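Local coordinates for putative iron binding protein (Bordetella pertussis Tohama I, PDB 2OWT) that binds ferric iron and, as a member of the bacterial solute-binding protein family, probably hands it on to a membrane transporter, at residues R105-Y110 / G194-Y199; Y143-V148 / Q311-V316. One frame throughout, in Å; residues are numbered along the deposited sequence.

Contact 1: R105-Y110 / G194-Y199. With FE (Fe (III) ion), chain B; CO3 (carbonate ion), chain C.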
loop_
_atom_site.group_PDB
_atom_site.type_symbol
_atom_site.label_atom_id
_atom_site.label_comp_id
_atom_site.label_asym_id
_atom_site.label_seq_id
_atom_site.Cartn_x
_atom_site.Cartn_y
_atom_site.Cartn_z
ATOM N N ARG A 105 -5.147 2.160 2.165
ATOM C CA ARG A 105 -4.771 2.894 0.964
ATOM C C ARG A 105 -5.558 2.328 -0.206
ATOM O O ARG A 105 -5.931 1.160 -0.192
ATOM C CB ARG A 105 -3.275 2.730 0.670
ATOM C CG ARG A 105 -2.737 1.326 0.956
ATOM C CD ARG A 105 -1.674 1.377 2.052
ATOM N NE ARG A 105 -0.411 1.268 1.350
ATOM C CZ ARG A 105 0.676 1.972 1.589
ATOM N NH1 ARG A 105 0.727 2.873 2.556
ATOM N NH2 ARG A 105 1.724 1.756 0.822
ATOM N N ASP A 106 -5.794 3.146 -1.222
ATOM C CA ASP A 106 -6.499 2.686 -2.421
ATOM C C ASP A 106 -5.651 2.919 -3.673
ATOM O O ASP A 106 -4.913 3.903 -3.759
ATOM C CB ASP A 106 -7.904 3.321 -2.535
ATOM C CG ASP A 106 -7.886 4.853 -2.479
ATOM O OD1 ASP A 106 -6.908 5.459 -1.990
ATOM O OD2 ASP A 106 -8.870 5.471 -2.921
ATOM N N ARG A 107 -5.730 1.988 -4.618
ATOM C CA ARG A 107 -5.054 2.131 -5.896
ATOM C C ARG A 107 -6.045 2.723 -6.877
ATOM O O ARG A 107 -7.055 2.104 -7.206
ATOM C CB ARG A 107 -4.508 0.785 -6.388
ATOM C CG ARG A 107 -3.408 0.904 -7.436
ATOM C CD ARG A 107 -2.406 -0.219 -7.314
ATOM N NE ARG A 107 -1.213 -0.000 -8.129
ATOM C CZ ARG A 107 -0.246 0.877 -7.848
ATOM N NH1 ARG A 107 -0.327 1.660 -6.766
ATOM N NH2 ARG A 107 0.809 0.976 -8.654
ATOM N N VAL A 108 -5.747 3.935 -7.334
ATOM C CA VAL A 108 -6.713 4.753 -8.072
ATOM C C VAL A 108 -6.141 5.172 -9.425
ATOM O O VAL A 108 -5.011 4.814 -9.765
ATOM C CB VAL A 108 -7.108 6.019 -7.251
ATOM C CG1 VAL A 108 -7.768 5.641 -5.955
ATOM C CG2 VAL A 108 -5.878 6.882 -6.959
ATOM N N LEU A 109 -6.907 5.952 -10.183
ATOM C CA LEU A 109 -6.449 6.462 -11.474
ATOM C C LEU A 109 -5.984 7.916 -11.356
ATOM O O LEU A 109 -6.733 8.786 -10.906
ATOM C CB LEU A 109 -7.552 6.324 -12.526
ATOM C CG LEU A 109 -7.227 6.436 -14.016
ATOM C CD1 LEU A 109 -6.560 5.168 -14.554
ATOM C CD2 LEU A 109 -8.508 6.714 -14.792
ATOM N N TYR A 110 -4.730 8.158 -11.727
ATOM C CA TYR A 110 -4.206 9.516 -11.855
ATOM C C TYR A 110 -4.707 10.017 -13.190
ATOM O O TYR A 110 -4.614 9.308 -14.193
ATOM C CB TYR A 110 -2.675 9.523 -11.833
ATOM C CG TYR A 110 -2.036 9.271 -10.472
ATOM C CD1 TYR A 110 -2.777 8.756 -9.396
ATOM C CD2 TYR A 110 -0.672 9.519 -10.275
ATOM C CE1 TYR A 110 -2.173 8.511 -8.145
ATOM C CE2 TYR A 110 -0.055 9.278 -9.047
ATOM C CZ TYR A 110 -0.808 8.772 -7.984
ATOM O OH TYR A 110 -0.189 8.537 -6.781
ATOM N N GLY A 194 -3.040 6.820 -15.386
ATOM C CA GLY A 194 -2.197 5.734 -14.870
ATOM C C GLY A 194 -2.681 5.243 -13.526
ATOM O O GLY A 194 -3.354 5.983 -12.817
ATOM N N LEU A 195 -2.354 3.991 -13.186
ATOM C CA LEU A 195 -2.713 3.404 -11.877
ATOM C C LEU A 195 -1.682 3.715 -10.810
ATOM O O LEU A 195 -0.489 3.548 -11.039
ATOM C CB LEU A 195 -2.860 1.882 -11.976
ATOM C CG LEU A 195 -4.169 1.267 -12.459
ATOM C CD1 LEU A 195 -3.979 -0.230 -12.458
ATOM C CD2 LEU A 195 -5.373 1.671 -11.595
ATOM N N ALA A 196 -2.138 4.169 -9.646
ATOM C CA ALA A 196 -1.230 4.477 -8.535
ATOM C C ALA A 196 -1.983 4.802 -7.243
ATOM O O ALA A 196 -3.186 5.032 -7.274
ATOM C CB ALA A 196 -0.279 5.608 -8.908
ATOM N N ASN A 197 -1.269 4.818 -6.116
ATOM C CA ASN A 197 -1.886 5.007 -4.801
ATOM C C ASN A 197 -2.216 6.475 -4.530
ATOM O O ASN A 197 -1.389 7.368 -4.761
ATOM C CB ASN A 197 -0.995 4.420 -3.688
ATOM C CG ASN A 197 -0.996 2.872 -3.663
ATOM O OD1 ASN A 197 -1.821 2.221 -4.291
ATOM N ND2 ASN A 197 -0.059 2.300 -2.937
ATOM N N ALA A 198 -3.426 6.722 -4.042
ATOM C CA ALA A 198 -3.920 8.098 -3.884
ATOM C C ALA A 198 -3.177 8.877 -2.811
ATOM O O ALA A 198 -3.077 10.099 -2.908
ATOM C CB ALA A 198 -5.428 8.132 -3.616
ATOM N N TYR A 199 -2.647 8.186 -1.800
ATOM C CA TYR A 199 -1.935 8.889 -0.729
ATOM C C TYR A 199 -0.721 9.686 -1.240
ATOM O O TYR A 199 -0.390 10.717 -0.666
ATOM C CB TYR A 199 -1.579 7.964 0.453
ATOM C CG TYR A 199 -0.639 6.830 0.142
ATOM C CD1 TYR A 199 0.742 7.019 0.166
ATOM C CD2 TYR A 199 -1.125 5.558 -0.137
ATOM C CE1 TYR A 199 1.611 5.973 -0.121
ATOM C CE2 TYR A 199 -0.266 4.513 -0.431
ATOM C CZ TYR A 199 1.098 4.723 -0.418
ATOM O OH TYR A 199 1.957 3.688 -0.710
HETATM FE FE FE B . 3.814 3.395 -0.673
HETATM C C CO3 C . 5.158 3.492 1.403
HETATM O O1 CO3 C . 5.920 3.411 0.358
HETATM O O2 CO3 C . 3.890 3.663 1.224
HETATM O O3 CO3 C . 5.641 3.395 2.603
HETATM O O HOH W 1 -4.511 5.774 -0.923
#

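Contact 2: Y143-V148 / Q311-V316. With FE (Fe (III) ion), chain B.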
loop_
_atom_site.group_PDB
_atom_site.type_symbol
_atom_site.label_atom_id
_atom_site.label_comp_id
_atom_site.label_asym_id
_atom_site.label_seq_id
_atom_site.Cartn_x
_atom_site.Cartn_y
_atom_site.Cartn_z
ATOM N N TYR A 143 1.989 -3.455 -4.904
ATOM C CA TYR A 143 0.768 -2.663 -5.097
ATOM C C TYR A 143 -0.043 -3.204 -6.270
ATOM O O TYR A 143 -1.271 -3.295 -6.200
ATOM C CB TYR A 143 1.075 -1.169 -5.352
ATOM C CG TYR A 143 1.808 -0.421 -4.250
ATOM C CD1 TYR A 143 2.564 0.709 -4.542
ATOM C CD2 TYR A 143 1.741 -0.837 -2.922
ATOM C CE1 TYR A 143 3.246 1.400 -3.545
ATOM C CE2 TYR A 143 2.420 -0.162 -1.923
ATOM C CZ TYR A 143 3.165 0.954 -2.239
ATOM O OH TYR A 143 3.829 1.627 -1.236
ATOM N N ASN A 144 0.663 -3.542 -7.351
ATOM C CA ASN A 144 0.042 -4.054 -8.577
ATOM C C ASN A 144 -0.341 -5.529 -8.485
ATOM O O ASN A 144 -1.458 -5.876 -8.852
ATOM C CB ASN A 144 0.919 -3.795 -9.811
ATOM C CG ASN A 144 0.943 -2.326 -10.211
ATOM O OD1 ASN A 144 -0.097 -1.663 -10.254
ATOM N ND2 ASN A 144 2.127 -1.814 -10.498
ATOM N N THR A 145 0.555 -6.392 -7.994
ATOM C CA THR A 145 0.216 -7.819 -7.897
ATOM C C THR A 145 -1.030 -8.026 -7.046
ATOM O O THR A 145 -1.895 -8.821 -7.412
ATOM C CB THR A 145 1.379 -8.738 -7.413
ATOM O OG1 THR A 145 1.905 -8.257 -6.182
ATOM C CG2 THR A 145 2.514 -8.816 -8.463
ATOM N N ALA A 146 -1.146 -7.278 -5.947
ATOM C CA ALA A 146 -2.368 -7.261 -5.142
ATOM C C ALA A 146 -3.607 -6.847 -5.950
ATOM O O ALA A 146 -4.669 -7.440 -5.799
ATOM C CB ALA A 146 -2.198 -6.340 -3.954
ATOM N N LEU A 147 -3.471 -5.820 -6.787
ATOM C CA LEU A 147 -4.579 -5.353 -7.618
ATOM C C LEU A 147 -4.985 -6.443 -8.610
ATOM O O LEU A 147 -6.170 -6.775 -8.747
ATOM C CB LEU A 147 -4.202 -4.064 -8.359
ATOM C CG LEU A 147 -5.235 -3.432 -9.303
ATOM C CD1 LEU A 147 -6.400 -2.851 -8.543
ATOM C CD2 LEU A 147 -4.576 -2.355 -10.139
ATOM N N VAL A 148 -3.974 -6.992 -9.283
ATOM C CA VAL A 148 -4.130 -8.124 -10.200
ATOM C C VAL A 148 -4.742 -9.332 -9.469
ATOM O O VAL A 148 -5.578 -10.038 -10.027
ATOM C CB VAL A 148 -2.763 -8.493 -10.867
ATOM C CG1 VAL A 148 -2.884 -9.737 -11.743
ATOM C CG2 VAL A 148 -2.204 -7.306 -11.680
ATOM N N GLN A 311 -0.427 -16.412 -8.175
ATOM C CA GLN A 311 -0.946 -16.504 -9.536
ATOM C C GLN A 311 -0.891 -15.157 -10.268
ATOM O O GLN A 311 -0.513 -15.103 -11.442
ATOM C CB GLN A 311 -2.364 -17.081 -9.549
ATOM C CG GLN A 311 -2.810 -17.446 -10.951
ATOM C CD GLN A 311 -4.202 -18.020 -11.016
ATOM O OE1 GLN A 311 -5.015 -17.865 -10.094
ATOM N NE2 GLN A 311 -4.495 -18.684 -12.121
ATOM N N ALA A 312 -1.260 -14.082 -9.564
ATOM C CA ALA A 312 -1.173 -12.708 -10.080
ATOM C C ALA A 312 0.199 -12.409 -10.672
ATOM O O ALA A 312 0.313 -11.886 -11.776
ATOM C CB ALA A 312 -1.495 -11.701 -8.975
ATOM N N SER A 313 1.237 -12.764 -9.921
ATOM C CA SER A 313 2.607 -12.479 -10.297
ATOM C C SER A 313 3.081 -13.311 -11.492
ATOM O O SER A 313 3.845 -12.810 -12.320
ATOM C CB SER A 313 3.516 -12.687 -9.100
ATOM O OG SER A 313 4.854 -12.480 -9.465
ATOM N N GLU A 314 2.639 -14.571 -11.573
ATOM C CA GLU A 314 2.928 -15.415 -12.742
ATOM C C GLU A 314 2.242 -14.871 -14.005
ATOM O O GLU A 314 2.831 -14.881 -15.085
ATOM C CB GLU A 314 2.512 -16.873 -12.499
ATOM C CG GLU A 314 3.466 -17.666 -11.593
ATOM C CD GLU A 314 2.871 -18.987 -11.121
ATOM O OE1 GLU A 314 1.636 -19.157 -11.258
ATOM O OE2 GLU A 314 3.627 -19.859 -10.610
ATOM N N LEU A 315 1.003 -14.399 -13.866
ATOM C CA LEU A 315 0.281 -13.826 -14.997
ATOM C C LEU A 315 0.975 -12.569 -15.528
ATOM O O LEU A 315 1.061 -12.367 -16.743
ATOM C CB LEU A 315 -1.173 -13.507 -14.627
ATOM C CG LEU A 315 -2.206 -14.631 -14.550
ATOM C CD1 LEU A 315 -3.558 -14.049 -14.147
ATOM C CD2 LEU A 315 -2.326 -15.394 -15.873
ATOM N N VAL A 316 1.470 -11.733 -14.615
ATOM C CA VAL A 316 2.161 -10.512 -15.002
ATOM C C VAL A 316 3.388 -10.895 -15.815
ATOM O O VAL A 316 3.666 -10.305 -16.867
ATOM C CB VAL A 316 2.534 -9.643 -13.778
ATOM C CG1 VAL A 316 3.445 -8.476 -14.180
ATOM C CG2 VAL A 316 1.284 -9.133 -13.075
HETATM FE FE FE B . 3.814 3.395 -0.673
#

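Contact 1: R105-Y110 / G194-Y199
Tyr199 and Arg105 meet beside the iron because each starts with its CG between the backbone N and the carbonyl carbon (chi1 63° for the tyrosine, 38° for the arginine); the arginine chain then bends at chi2 and chi3. This sets CE2 of the tyrosine over one face of the guanidinium, with the two planes 37° apart. Tyr199 OH binds the ferric ion at 1.9 Å, and the metal lies in the ring plane, as expected if the tyrosine binds as the phenolate. Arg105 NH2 donates to O2 of the carbonate at 2.9 Å, while its NH1 forms a salt bridge with Glu276.

Next to the site, an antiparallel pairing joins the strands. Val108 and Ala196 exchange two bonds, Val108 N to Ala196 O being 2.8 Å, and Ala198 N reaches Asp106 O, extending the pairing past Asn197. Small Ala196 lets Tyr110 lie flat: its CB sits 3.6 Å from the ring centroid in a CH-pi contact. Beyond it, Tyr110 OH donates to Asn197 O at 2.6 Å from above the carbonyl plane. On the other face, Arg107 NH1 gives Asn197 OD1 a weak bond and forms a salt bridge with Asp179.

Helices 180-187 and 198-205 pack against Tyr110, helix 142-170 lies against Leu195 and Asn197, and strands 220-223 and 237-245 also pair with strand 100-112.

Contact 2: Y143-V148 / Q311-V316
Val148 and Ala312 bring together two helices of a periplasmic-binding-protein-type fold, helix 142-170 and helix 309-318 near the C-terminus. The segment axes pass 8.5 Å apart at 104°, nearly perpendicular, so the meeting is confined to a few residues and buries 230 Å².

The apolar contacts come mainly from the two branches of Val148. CG1, anti to the backbone N (chi1 176°), lies against Ala312 CB at 3.7 Å, while CG2 reaches Val316 CG2 at 4.2 Å, where the two valines cross at an angle. A beta-branched residue suits this place because it serves two neighbours one turn apart on the facing helix. Alanine suits the nearest point, since its lone methyl lets the backbones come close: the CA atoms of Val148 and Ala312 are 5.5 Å apart.

No hydrogen bond links the two segments, and the polar groups at the border find partners nearby. Thr145 OG1 makes a weak bond to Pro142 O, one turn back in its own helix, which leaves the methyl CG2 to face Ser313 CB at 4.0 Å. Ser313 OG is hydrogen-bonded to Gln140 OE1, just ahead of helix 142-170.

Between methyl and main chain, Ala312 CB approaches the carbonyl oxygen of Thr145, O, to 3.3 Å.

In the fold
The two contacts share the ferric ion although their centres lie 16 Å apart. Tyr143, at the start of segment 143-148, and Tyr199 of contact 1 both bind it, their OH atoms 2.8 Å from each other; Tyr200 and the carbonate complete the set of ligands. Farther from the metal, the two contacts are tied again, since Arg107 NE lies 2.9 Å from Asn144 OD1 in a probable hydrogen bond, and the side chains of Leu195 and Leu147 touch. Helix 142-170 therefore spans both settings: its beginning reaches the iron and the strands of contact 1, whereas Thr145 and Val148 rest on helix 309-318, away from the site.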